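Local coordinates for protein terminase large subunit (Thermus phage G20c, PDB 5M1P) that drives viral DNA into empty capsids by ATP hydrolysis and cuts the genome with a two-metal nuclease to begin and end packaging, at residues 146-151 with 176-181; 130-135 with 139-144; 75-80 with 110-115. All blocks are in the same frame, centred on the assembly; numbering follows the deposited sequence.

Contact 1 (146-151 with 176-181). With CA (calcium ion), chain C.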
loop_
_atom_site.group_PDB
_atom_site.type_symbol
_atom_site.label_atom_id
_atom_site.label_comp_id
_atom_site.label_asym_id
_atom_site.label_seq_id
_atom_site.Cartn_x
_atom_site.Cartn_y
_atom_site.Cartn_z
ATOM N N ASP A 146 12.070 -3.724 6.446
ATOM C CA ASP A 146 11.645 -5.100 6.531
ATOM C C ASP A 146 12.003 -5.738 5.205
ATOM O O ASP A 146 11.624 -5.224 4.152
ATOM C CB ASP A 146 10.137 -5.151 6.765
ATOM C CG ASP A 146 9.605 -6.552 6.758
ATOM O OD1 ASP A 146 9.825 -7.286 7.748
ATOM O OD2 ASP A 146 8.991 -6.927 5.747
ATOM N N LYS A 147 12.697 -6.861 5.253
ATOM C CA LYS A 147 13.218 -7.459 4.032
ATOM C C LYS A 147 12.119 -7.810 3.033
ATOM O O LYS A 147 12.298 -7.642 1.838
ATOM C CB LYS A 147 14.039 -8.701 4.361
ATOM N N THR A 148 10.978 -8.281 3.522
ATOM C CA THR A 148 9.864 -8.632 2.643
ATOM C C THR A 148 9.361 -7.429 1.838
ATOM O O THR A 148 9.078 -7.547 0.648
ATOM C CB THR A 148 8.719 -9.255 3.439
ATOM O OG1 THR A 148 9.218 -10.386 4.170
ATOM C CG2 THR A 148 7.591 -9.716 2.506
ATOM N N ILE A 149 9.271 -6.275 2.494
ATOM C CA ILE A 149 8.856 -5.049 1.833
ATOM C C ILE A 149 9.886 -4.634 0.784
ATOM O O ILE A 149 9.542 -4.326 -0.362
ATOM C CB ILE A 149 8.693 -3.899 2.856
ATOM C CG1 ILE A 149 7.522 -4.179 3.809
ATOM C CG2 ILE A 149 8.478 -2.585 2.119
ATOM C CD1 ILE A 149 7.345 -3.171 4.937
ATOM N N LEU A 150 11.149 -4.599 1.190
ATOM C CA LEU A 150 12.210 -4.169 0.296
ATOM C C LEU A 150 12.339 -5.097 -0.902
ATOM O O LEU A 150 12.492 -4.642 -2.030
ATOM C CB LEU A 150 13.524 -4.080 1.059
ATOM C CG LEU A 150 13.531 -3.055 2.206
ATOM C CD1 LEU A 150 14.919 -2.996 2.820
ATOM C CD2 LEU A 150 13.097 -1.669 1.768
ATOM N N ASP A 151 12.248 -6.388 -0.636
ATOM C CA ASP A 151 12.265 -7.406 -1.705
ATOM C C ASP A 151 11.119 -7.234 -2.704
ATOM O O ASP A 151 11.325 -7.341 -3.915
ATOM C CB ASP A 151 12.195 -8.823 -1.128
ATOM C CG ASP A 151 13.490 -9.278 -0.476
ATOM O OD1 ASP A 151 14.527 -8.599 -0.599
ATOM O OD2 ASP A 151 13.457 -10.358 0.155
ATOM N N ASP A 176 2.526 -8.418 -5.266
ATOM C CA ASP A 176 2.692 -6.962 -5.317
ATOM C C ASP A 176 1.777 -6.206 -4.356
ATOM O O ASP A 176 1.615 -4.998 -4.513
ATOM C CB ASP A 176 2.521 -6.443 -6.753
ATOM C CG ASP A 176 1.109 -6.600 -7.275
ATOM O OD1 ASP A 176 0.235 -7.080 -6.537
ATOM O OD2 ASP A 176 0.881 -6.231 -8.450
ATOM N N ASP A 177 1.231 -6.889 -3.349
ATOM C CA ASP A 177 0.238 -6.259 -2.465
ATOM C C ASP A 177 0.861 -5.122 -1.664
ATOM O O ASP A 177 0.202 -4.122 -1.391
ATOM C CB ASP A 177 -0.378 -7.260 -1.483
ATOM C CG ASP A 177 -0.686 -8.584 -2.118
ATOM O OD1 ASP A 177 0.199 -9.466 -2.093
ATOM O OD2 ASP A 177 -1.798 -8.750 -2.656
ATOM N N ILE A 178 2.117 -5.302 -1.258
ATOM C CA ILE A 178 2.822 -4.258 -0.502
ATOM C C ILE A 178 3.104 -3.063 -1.415
ATOM O O ILE A 178 2.867 -1.908 -1.058
ATOM C CB ILE A 178 4.147 -4.755 0.103
ATOM C CG1 ILE A 178 3.906 -5.913 1.083
ATOM C CG2 ILE A 178 4.901 -3.603 0.782
ATOM C CD1 ILE A 178 5.167 -6.641 1.486
ATOM N N VAL A 179 3.585 -3.352 -2.617
ATOM C CA VAL A 179 3.881 -2.305 -3.600
ATOM C C VAL A 179 2.649 -1.442 -3.849
ATOM O O VAL A 179 2.711 -0.213 -3.807
ATOM C CB VAL A 179 4.391 -2.908 -4.936
ATOM C CG1 VAL A 179 4.631 -1.811 -5.963
ATOM C CG2 VAL A 179 5.678 -3.703 -4.705
ATOM N N MET A 180 1.527 -2.106 -4.095
ATOM C CA MET A 180 0.301 -1.406 -4.408
ATOM C C MET A 180 -0.248 -0.622 -3.218
ATOM O O MET A 180 -0.691 0.508 -3.394
ATOM C CB MET A 180 -0.745 -2.373 -4.976
ATOM C CG MET A 180 -0.386 -2.926 -6.356
ATOM S SD MET A 180 0.170 -1.704 -7.557
ATOM C CE MET A 180 -1.171 -0.521 -7.555
ATOM N N SER A 181 -0.201 -1.206 -2.023
ATOM C CA SER A 181 -0.625 -0.499 -0.815
ATOM C C SER A 181 0.194 0.775 -0.601
ATOM O O SER A 181 -0.359 1.835 -0.325
ATOM C CB SER A 181 -0.525 -1.431 0.387
ATOM O OG SER A 181 -0.814 -0.741 1.591
HETATM CA CA CA C . -4.083 -8.158 -2.139
HETATM O O HOH W 1 -4.320 -7.988 -4.449
#
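I149 and I178 meet where the first turns of helices 147-154 and 177-186 come together, their CA atoms 6.5 Å apart. The packed part is buried and wholly apolar. I178 CG2 lies 4.0 Å from I149 CG2 and about equally far from I149 CG1, so one methyl rests against both branches of its partner, and the two side chains cross at about a right angle. The looser part is exposed T148, which gives 17 Å² against 41 Å² for I149 and 72 Å² for I178. Its chi1 of -56° sets OG1 beside the backbone N and leaves CG2 anti to it, facing I178 CD1 at 4.0 Å.

D146 caps the first helix, its OD2 taking a weak bond from I149 N (3.3 Å) while OD1 forms a salt bridge with R21; D176, the other N-cap, makes no capping bond. D177 turns from the isoleucines and binds the calcium ion through OD2 at 2.4 Å; D42, D48 and the carbonyls of F43 and Y49 are further ligands. The apolar pair thus adjoins the nuclease metal site of this RNase H-like domain. Beyond it, I149 packs on L65 and I178 on R67 of strand 61-69, while V179 reaches I129 of helix 122-137.

Contact 2 (130-135 with 139-144)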
loop_
_atom_site.group_PDB
_atom_site.type_symbol
_atom_site.label_atom_id
_atom_site.label_comp_id
_atom_site.label_asym_id
_atom_site.label_seq_id
_atom_site.Cartn_x
_atom_site.Cartn_y
_atom_site.Cartn_z
ATOM N N SER A 130 4.335 5.200 -11.005
ATOM C CA SER A 130 5.258 6.256 -11.418
ATOM C C SER A 130 5.350 7.350 -10.349
ATOM O O SER A 130 6.438 7.841 -10.075
ATOM C CB SER A 130 4.880 6.844 -12.778
ATOM O OG SER A 130 3.622 7.473 -12.749
ATOM N N ASN A 131 4.232 7.698 -9.719
ATOM C CA ASN A 131 4.255 8.642 -8.629
ATOM C C ASN A 131 5.117 8.126 -7.475
ATOM O O ASN A 131 5.959 8.863 -6.956
ATOM C CB ASN A 131 2.835 8.931 -8.153
ATOM C CG ASN A 131 2.808 9.937 -7.027
ATOM O OD1 ASN A 131 3.180 11.091 -7.218
ATOM N ND2 ASN A 131 2.394 9.499 -5.843
ATOM N N LEU A 132 4.907 6.881 -7.064
ATOM C CA LEU A 132 5.697 6.297 -5.987
ATOM C C LEU A 132 7.183 6.272 -6.344
ATOM O O LEU A 132 8.039 6.623 -5.526
ATOM C CB LEU A 132 5.192 4.895 -5.639
ATOM C CG LEU A 132 5.955 4.117 -4.564
ATOM C CD1 LEU A 132 5.894 4.836 -3.232
ATOM C CD2 LEU A 132 5.400 2.713 -4.402
ATOM N N ALA A 133 7.488 5.858 -7.569
ATOM C CA ALA A 133 8.881 5.771 -8.023
ATOM C C ALA A 133 9.581 7.116 -8.026
ATOM O O ALA A 133 10.750 7.205 -7.635
ATOM C CB ALA A 133 8.941 5.176 -9.414
ATOM N N LEU A 134 8.882 8.158 -8.466
ATOM C CA LEU A 134 9.457 9.502 -8.506
ATOM C C LEU A 134 9.719 10.034 -7.106
ATOM O O LEU A 134 10.796 10.566 -6.828
ATOM C CB LEU A 134 8.542 10.465 -9.261
ATOM C CG LEU A 134 8.994 11.931 -9.324
ATOM C CD1 LEU A 134 10.320 12.049 -10.053
ATOM C CD2 LEU A 134 7.932 12.784 -9.987
ATOM N N LEU A 135 8.730 9.918 -6.227
ATOM C CA LEU A 135 8.913 10.306 -4.827
ATOM C C LEU A 135 10.066 9.534 -4.181
ATOM O O LEU A 135 10.820 10.074 -3.369
ATOM C CB LEU A 135 7.632 10.052 -4.033
ATOM C CG LEU A 135 6.488 11.016 -4.326
ATOM C CD1 LEU A 135 5.189 10.471 -3.738
ATOM C CD2 LEU A 135 6.776 12.414 -3.795
ATOM N N GLY A 139 13.948 10.860 -2.536
ATOM C CA GLY A 139 14.261 10.667 -1.129
ATOM C C GLY A 139 13.105 10.989 -0.203
ATOM O O GLY A 139 13.324 11.322 0.956
ATOM N N GLN A 140 11.876 10.889 -0.710
ATOM C CA GLN A 140 10.677 11.250 0.061
ATOM C C GLN A 140 9.846 10.059 0.562
ATOM O O GLN A 140 8.849 10.244 1.261
ATOM C CB GLN A 140 9.826 12.213 -0.768
ATOM C CG GLN A 140 10.550 13.532 -1.015
ATOM C CD GLN A 140 9.722 14.550 -1.763
ATOM O OE1 GLN A 140 9.237 15.518 -1.177
ATOM N NE2 GLN A 140 9.554 14.340 -3.061
ATOM N N VAL A 141 10.263 8.842 0.225
ATOM C CA VAL A 141 9.569 7.626 0.634
ATOM C C VAL A 141 10.359 6.988 1.771
ATOM O O VAL A 141 11.581 6.820 1.672
ATOM C CB VAL A 141 9.396 6.658 -0.556
ATOM C CG1 VAL A 141 8.719 5.356 -0.132
ATOM C CG2 VAL A 141 8.582 7.311 -1.665
ATOM N N ALA A 142 9.668 6.687 2.864
ATOM C CA ALA A 142 10.278 6.102 4.045
ATOM C C ALA A 142 9.392 4.980 4.550
ATOM O O ALA A 142 8.218 5.201 4.848
ATOM C CB ALA A 142 10.471 7.168 5.109
ATOM N N VAL A 143 9.939 3.767 4.597
ATOM C CA VAL A 143 9.185 2.558 4.900
ATOM C C VAL A 143 9.834 1.733 6.011
ATOM O O VAL A 143 11.028 1.892 6.271
ATOM C CB VAL A 143 9.029 1.667 3.642
ATOM C CG1 VAL A 143 8.373 2.446 2.515
ATOM C CG2 VAL A 143 10.355 1.073 3.163
ATOM N N PRO A 144 9.060 0.837 6.653
ATOM C CA PRO A 144 9.671 -0.080 7.607
ATOM C C PRO A 144 10.786 -0.891 6.954
ATOM O O PRO A 144 10.618 -1.379 5.842
ATOM C CB PRO A 144 8.516 -0.990 8.022
ATOM C CG PRO A 144 7.278 -0.219 7.720
ATOM C CD PRO A 144 7.607 0.603 6.519
#
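This is a helix-to-strand turn, a Schellman motif at the end of helix 122-137, from which the chain runs on into edge strand 142-144 of the main sheet. Of the motif's two bonds back into the last turn, the one from Q140 N to L135 O joins these segments, 3.0 Å long with an N-H...O angle of 158°. G139 carries the positive phi of the motif (75°), a conformation easily adopted by glycine.

Apolar contacts fill the angle beneath the turn. V141 CG2, placed beside its own backbone N by a chi1 of 178°, points back at the helix and touches L135 CB at 3.7 Å and L132 CD1 at 4.0 Å. L132 crosses V141 at about a right angle. On the outer flank Q140 crosses L135 at a slant, its NE2 3.5 Å from L135 CD2; since the partner is a methyl, this is van der Waals contact. Y186 of helix 177-186 touches L132, L135 and V141, and its OH accepts a hydrogen bond from A142 N.

The chemistry is therefore divided: a main-chain bond links the end of the helix to the turn, and alongside it V141 CG2 packs against both leucines in purely apolar contact.

Contact 3 (75-80 with 110-115)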
loop_
_atom_site.group_PDB
_atom_site.type_symbol
_atom_site.label_atom_id
_atom_site.label_comp_id
_atom_site.label_asym_id
_atom_site.label_seq_id
_atom_site.Cartn_x
_atom_site.Cartn_y
_atom_site.Cartn_z
ATOM N N ASP A 75 -13.041 -9.153 8.796
ATOM C CA ASP A 75 -11.857 -8.885 9.623
ATOM C C ASP A 75 -10.935 -7.856 8.968
ATOM O O ASP A 75 -10.396 -6.979 9.652
ATOM C CB ASP A 75 -11.109 -10.188 9.925
ATOM C CG ASP A 75 -9.968 -10.007 10.905
ATOM O OD1 ASP A 75 -10.076 -9.157 11.819
ATOM O OD2 ASP A 75 -8.974 -10.745 10.762
ATOM N N GLN A 76 -10.762 -7.934 7.654
ATOM C CA GLN A 76 -9.964 -6.914 6.950
ATOM C C GLN A 76 -10.526 -5.514 7.153
ATOM O O GLN A 76 -9.783 -4.575 7.447
ATOM C CB GLN A 76 -9.864 -7.232 5.469
ATOM C CG GLN A 76 -9.051 -8.475 5.185
ATOM C CD GLN A 76 -8.988 -8.765 3.716
ATOM O OE1 GLN A 76 -8.735 -7.865 2.916
ATOM N NE2 GLN A 76 -9.237 -10.018 3.340
ATOM N N VAL A 77 -11.842 -5.387 7.015
ATOM C CA VAL A 77 -12.512 -4.106 7.228
ATOM C C VAL A 77 -12.398 -3.662 8.695
ATOM O O VAL A 77 -12.149 -2.485 8.967
ATOM C CB VAL A 77 -13.978 -4.132 6.739
ATOM C CG1 VAL A 77 -14.697 -2.850 7.132
ATOM C CG2 VAL A 77 -14.024 -4.304 5.224
ATOM N N ALA A 78 -12.556 -4.587 9.637
ATOM C CA ALA A 78 -12.407 -4.248 11.065
ATOM C C ALA A 78 -10.983 -3.795 11.390
ATOM O O ALA A 78 -10.793 -2.872 12.189
ATOM C CB ALA A 78 -12.783 -5.434 11.950
ATOM N N ARG A 79 -9.990 -4.427 10.772
ATOM C CA ARG A 79 -8.587 -4.065 11.024
ATOM C C ARG A 79 -8.303 -2.685 10.441
ATOM O O ARG A 79 -7.610 -1.855 11.057
ATOM C CB ARG A 79 -7.627 -5.115 10.450
ATOM C CG ARG A 79 -7.719 -6.493 11.095
ATOM C CD ARG A 79 -7.288 -6.569 12.546
ATOM N NE ARG A 79 -7.319 -7.954 13.036
ATOM C CZ ARG A 79 -7.432 -8.332 14.316
ATOM N NH1 ARG A 79 -7.444 -9.631 14.611
ATOM N NH2 ARG A 79 -7.554 -7.442 15.306
ATOM N N LEU A 80 -8.868 -2.417 9.276
ATOM C CA LEU A 80 -8.777 -1.099 8.664
ATOM C C LEU A 80 -9.433 -0.017 9.535
ATOM O O LEU A 80 -8.872 1.065 9.723
ATOM C CB LEU A 80 -9.440 -1.166 7.296
ATOM C CG LEU A 80 -9.149 -0.160 6.212
ATOM C CD1 LEU A 80 -7.664 0.113 6.044
ATOM C CD2 LEU A 80 -9.726 -0.748 4.930
ATOM N N GLN A 110 -19.871 0.107 7.953
ATOM C CA GLN A 110 -19.028 0.318 9.132
ATOM C C GLN A 110 -18.560 1.764 9.302
ATOM O O GLN A 110 -17.826 2.067 10.237
ATOM C CB GLN A 110 -17.844 -0.651 9.101
ATOM C CG GLN A 110 -18.271 -2.110 9.198
ATOM C CD GLN A 110 -18.896 -2.419 10.550
ATOM O OE1 GLN A 110 -18.260 -2.218 11.582
ATOM N NE2 GLN A 110 -20.152 -2.890 10.551
ATOM N N GLY A 111 -18.972 2.651 8.400
ATOM C CA GLY A 111 -18.636 4.071 8.506
ATOM C C GLY A 111 -17.154 4.364 8.345
ATOM O O GLY A 111 -16.638 5.300 8.954
ATOM N N ILE A 112 -16.472 3.568 7.521
ATOM C CA ILE A 112 -15.037 3.753 7.309
ATOM C C ILE A 112 -14.844 5.079 6.579
ATOM O O ILE A 112 -15.597 5.409 5.666
ATOM C CB ILE A 112 -14.391 2.613 6.489
ATOM C CG1 ILE A 112 -14.692 1.232 7.102
ATOM C CG2 ILE A 112 -12.886 2.847 6.345
ATOM C CD1 ILE A 112 -14.211 1.038 8.521
ATOM N N ASN A 113 -13.860 5.853 7.026
ATOM C CA ASN A 113 -13.452 7.064 6.339
ATOM C C ASN A 113 -12.604 6.623 5.147
ATOM O O ASN A 113 -11.480 6.203 5.343
ATOM C CB ASN A 113 -12.652 7.925 7.319
ATOM C CG ASN A 113 -12.300 9.286 6.775
ATOM O OD1 ASN A 113 -12.850 9.746 5.779
ATOM N ND2 ASN A 113 -11.368 9.952 7.451
ATOM N N TYR A 114 -13.162 6.642 3.934
ATOM C CA TYR A 114 -12.416 6.179 2.753
ATOM C C TYR A 114 -12.751 6.930 1.480
ATOM O O TYR A 114 -13.846 7.506 1.366
ATOM C CB TYR A 114 -12.601 4.665 2.517
ATOM C CG TYR A 114 -13.892 4.297 1.835
ATOM C CD1 TYR A 114 -15.070 4.186 2.561
ATOM C CD2 TYR A 114 -13.941 4.053 0.460
ATOM C CE1 TYR A 114 -16.268 3.860 1.951
ATOM C CE2 TYR A 114 -15.135 3.723 -0.161
ATOM C CZ TYR A 114 -16.288 3.622 0.591
ATOM O OH TYR A 114 -17.470 3.303 -0.013
ATOM N N THR A 115 -11.790 6.905 0.551
ATOM C CA THR A 115 -11.923 7.392 -0.811
ATOM C C THR A 115 -11.571 6.222 -1.730
ATOM O O THR A 115 -10.512 5.604 -1.559
ATOM C CB THR A 115 -10.981 8.577 -1.078
ATOM O OG1 THR A 115 -11.360 9.661 -0.231
ATOM C CG2 THR A 115 -11.082 9.056 -2.513
#
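V77 of helix 73-86 packs against I112 in the turn between helix 101-109 and strand 114-116, on one flank of the RNase H-like fold, where helices pack beside a mixed central sheet. The first shell is a single methyl and its neighbours. V77 CG1 is anti to the backbone N (chi1 173°), which sends this methyl to I112; it stands 4.1 Å from I112 CG1, and the two side chains approach at a slant. Q110 adds a marginal contact from the exposed side, its CG 4.2 Å from V77 CG1. The evidence is entirely van der Waals, and the 143 Å² buried in total is correspondingly modest.

The next shell holds the turn and the helix in place. G111, with a positive phi of 66°, ends helix 101-109 in a Schellman motif, after which I112 points toward V77. Beyond it, N113 and T115 pair through their backbones with V92 of strand 91-94, which fixes this end of the chain to the sheet, and I112 itself packs on V92 and L107. One turn on from V77, L80 points the same way and touches V92, as I112 does, and F52, while Q76 is tied through its amide group to G44 N and A71 O.

Back at the centre of the contact, the end of the isoleucine makes two approaches to one residue: I112 CD1 reaches the carbonyl oxygen V77 O at 4.1 Å and the methyl V77 CG1 at 4.2 Å.

Followed from the N terminus, the three contacts come in series, with neither nesting nor crossing. Contact 3 closes first, a loop of 29 residues that brings the turn ahead of edge strand 114-116 back against helix 73-86. The chain then enters helix 122-137, and contact 2 closes a short turn of three residues leading to strand 142-144, at the other edge of the same sheet. Helix 147-154 follows directly, and contact 1 spans 24 residues to reach helix 177-186. Contacts 1 and 2 touch, I149 CD1 lying 3.8 Å from P144 O, and form one region; contact 3 lies across the chain's centre, its own centre about 21 Å from that of contact 1.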